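Local coordinates for protein-L-isoaspartate O-methyltransferase beta-aspartate methyltransferase (Plasmodium falciparum, PDB 2PBF) that probably repairs damaged proteins by methylating the carboxyl group of isoaspartyl residues with S-adenosyl-L-methionine as methyl donor, at residues K188-I193 with Q199-I204. Residues are numbered along the deposited sequence; the frame is centred on the assembly and turned at random.
Sequences KLIIPI and QVLYEI
Leu189 and Ile204, Ile191 and Tyr202, and Ile193 and Val200 are the three hydrogen-bonded pairs of an antiparallel ladder, each closed by two backbone bonds. Ile204 N, 2.7 Å from Leu189 O, makes a nearly straight bond (N-H...O 172°); the return bond from Leu189 N is more bent. At the Ile193-Val200 end the bonds stay short, Ile193 N lying 2.9 Å from Val200 O, but each N-H comes from above the partner's carbonyl plane.

One face is aliphatic around Ile204. Its CG1 branch, set beside its own backbone N (chi1 -58°), carries CD1 to 3.6 Å from Ile191 CG2, while Leu189 lies alongside. Ile193 CD1 reaches Tyr202 CD1 at 3.9 Å, the side chains crossing at about a right angle; the phenol OH bonds to Glu195 farther along the hairpin.

On the other face, Leu201 CD1 packs 3.8 Å from Ile190 CG2 and also touches the Pro192 ring, and Ile190 CD1 rests on Glu203 CB at 3.7 Å. Glu203, with CG anti to its backbone N and the chain extended beyond it, brings OE2 to 3.5 Å from Lys188 NZ, a long salt bridge. One water spans Lys188 NZ and Glu203 OE1, and OE1 also pairs with Arg73 of helix 64-74.

Strand 163-168 flanks 187-195, and 212-219 flanks 198-205. The hairpin 187-195/198-205 lies in the C-terminal part of a Rossmann-like sheet ordered 3-2-1-4-5-6-7, the isoaspartyl methyltransferase variant of the usual 3-2-1-4-5-7-6.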
loop_
_atom_site.group_PDB
_atom_site.type_symbol
_atom_site.label_atom_id
_atom_site.label_comp_id
_atom_site.label_asym_id
_atom_site.label_seq_id
_atom_site.Cartn_x
_atom_site.Cartn_y
_atom_site.Cartn_z
ATOM N N LYS A 188 5.023 7.318 -9.317
ATOM C CA LYS A 188 4.857 5.895 -9.654
ATOM C C LYS A 188 3.575 5.270 -9.097
ATOM O O LYS A 188 3.195 5.524 -7.947
ATOM C CB LYS A 188 6.075 5.081 -9.205
ATOM C CG LYS A 188 7.174 5.073 -10.246
ATOM C CD LYS A 188 8.546 4.835 -9.687
ATOM C CE LYS A 188 9.544 4.906 -10.851
ATOM N NZ LYS A 188 10.880 4.388 -10.463
ATOM N N LEU A 189 2.937 4.439 -9.923
ATOM C CA LEU A 189 1.735 3.672 -9.572
ATOM C C LEU A 189 2.099 2.209 -9.760
ATOM O O LEU A 189 2.586 1.815 -10.824
ATOM C CB LEU A 189 0.591 4.004 -10.533
ATOM C CG LEU A 189 -0.937 3.915 -10.344
ATOM C CD1 LEU A 189 -1.585 4.077 -11.747
ATOM C CD2 LEU A 189 -1.499 2.680 -9.654
ATOM N N ILE A 190 1.889 1.434 -8.710
ATOM C CA ILE A 190 2.097 -0.015 -8.683
ATOM C C ILE A 190 0.726 -0.673 -8.593
ATOM O O ILE A 190 -0.029 -0.425 -7.667
ATOM C CB ILE A 190 2.958 -0.421 -7.446
ATOM C CG1 ILE A 190 4.393 0.092 -7.583
ATOM C CG2 ILE A 190 2.895 -1.949 -7.164
ATOM C CD1 ILE A 190 5.154 -0.492 -8.758
ATOM N N ILE A 191 0.399 -1.505 -9.570
ATOM C CA ILE A 191 -0.939 -2.053 -9.640
ATOM C C ILE A 191 -0.973 -3.396 -10.368
ATOM O O ILE A 191 -0.347 -3.539 -11.407
ATOM C CB ILE A 191 -1.919 -1.028 -10.326
ATOM C CG1 ILE A 191 -3.309 -1.630 -10.506
ATOM C CG2 ILE A 191 -1.323 -0.473 -11.650
ATOM C CD1 ILE A 191 -4.365 -0.610 -10.953
ATOM N N PRO A 192 -1.694 -4.391 -9.810
ATOM C CA PRO A 192 -1.908 -5.611 -10.611
ATOM C C PRO A 192 -3.053 -5.409 -11.607
ATOM O O PRO A 192 -4.104 -4.918 -11.228
ATOM C CB PRO A 192 -2.281 -6.666 -9.561
ATOM C CG PRO A 192 -2.042 -5.973 -8.182
ATOM C CD PRO A 192 -2.301 -4.521 -8.471
ATOM N N ILE A 193 -2.839 -5.780 -12.868
ATOM C CA ILE A 193 -3.911 -5.743 -13.884
ATOM C C ILE A 193 -4.093 -7.142 -14.513
ATOM O O ILE A 193 -3.108 -7.765 -14.918
ATOM C CB ILE A 193 -3.660 -4.630 -14.943
ATOM C CG1 ILE A 193 -3.545 -3.249 -14.254
ATOM C CG2 ILE A 193 -4.780 -4.606 -16.030
ATOM C CD1 ILE A 193 -2.737 -2.229 -14.997
ATOM N N GLN A 199 -2.627 -12.219 -13.399
ATOM C CA GLN A 199 -2.603 -10.846 -12.897
ATOM C C GLN A 199 -1.161 -10.392 -13.024
ATOM O O GLN A 199 -0.252 -11.102 -12.610
ATOM C CB GLN A 199 -3.103 -10.763 -11.457
ATOM C CG GLN A 199 -4.566 -11.187 -11.296
ATOM C CD GLN A 199 -4.971 -11.473 -9.859
ATOM O OE1 GLN A 199 -4.142 -11.781 -9.008
ATOM N NE2 GLN A 199 -6.267 -11.382 -9.590
ATOM N N VAL A 200 -0.964 -9.238 -13.646
ATOM C CA VAL A 200 0.365 -8.712 -13.932
ATOM C C VAL A 200 0.619 -7.424 -13.164
ATOM O O VAL A 200 -0.093 -6.431 -13.332
ATOM C CB VAL A 200 0.605 -8.464 -15.466
ATOM C CG1 VAL A 200 2.053 -8.056 -15.714
ATOM C CG2 VAL A 200 0.288 -9.714 -16.292
ATOM N N LEU A 201 1.659 -7.439 -12.346
ATOM C CA LEU A 201 2.037 -6.251 -11.605
ATOM C C LEU A 201 2.715 -5.249 -12.519
ATOM O O LEU A 201 3.752 -5.554 -13.101
ATOM C CB LEU A 201 2.952 -6.594 -10.414
ATOM C CG LEU A 201 3.124 -5.490 -9.358
ATOM C CD1 LEU A 201 1.892 -5.395 -8.457
ATOM C CD2 LEU A 201 4.359 -5.791 -8.550
ATOM N N TYR A 202 2.119 -4.058 -12.607
ATOM C CA TYR A 202 2.579 -2.962 -13.453
ATOM C C TYR A 202 3.142 -1.804 -12.647
ATOM O O TYR A 202 2.598 -1.424 -11.612
ATOM C CB TYR A 202 1.425 -2.432 -14.323
ATOM C CG TYR A 202 1.278 -3.154 -15.630
ATOM C CD1 TYR A 202 0.530 -4.322 -15.726
ATOM C CD2 TYR A 202 1.915 -2.672 -16.777
ATOM C CE1 TYR A 202 0.410 -4.991 -16.924
ATOM C CE2 TYR A 202 1.813 -3.323 -17.985
ATOM C CZ TYR A 202 1.061 -4.483 -18.064
ATOM O OH TYR A 202 0.963 -5.119 -19.286
ATOM N N GLU A 203 4.236 -1.247 -13.127
ATOM C CA GLU A 203 4.710 0.042 -12.646
ATOM C C GLU A 203 4.457 1.128 -13.702
ATOM O O GLU A 203 5.053 1.132 -14.787
ATOM C CB GLU A 203 6.182 -0.030 -12.259
ATOM C CG GLU A 203 6.746 1.288 -11.781
ATOM C CD GLU A 203 8.193 1.161 -11.408
ATOM O OE1 GLU A 203 8.503 0.390 -10.467
ATOM O OE2 GLU A 203 9.023 1.828 -12.069
ATOM N N ILE A 204 3.557 2.041 -13.368
ATOM C CA ILE A 204 3.189 3.116 -14.247
ATOM C C ILE A 204 3.780 4.442 -13.747
ATOM O O ILE A 204 3.673 4.772 -12.562
ATOM C CB ILE A 204 1.674 3.159 -14.394
ATOM C CG1 ILE A 204 1.191 1.798 -14.937
ATOM C CG2 ILE A 204 1.275 4.300 -15.299
ATOM C CD1 ILE A 204 -0.179 1.400 -14.538
HETATM O O HOH W 1 10.413 1.514 -9.058
#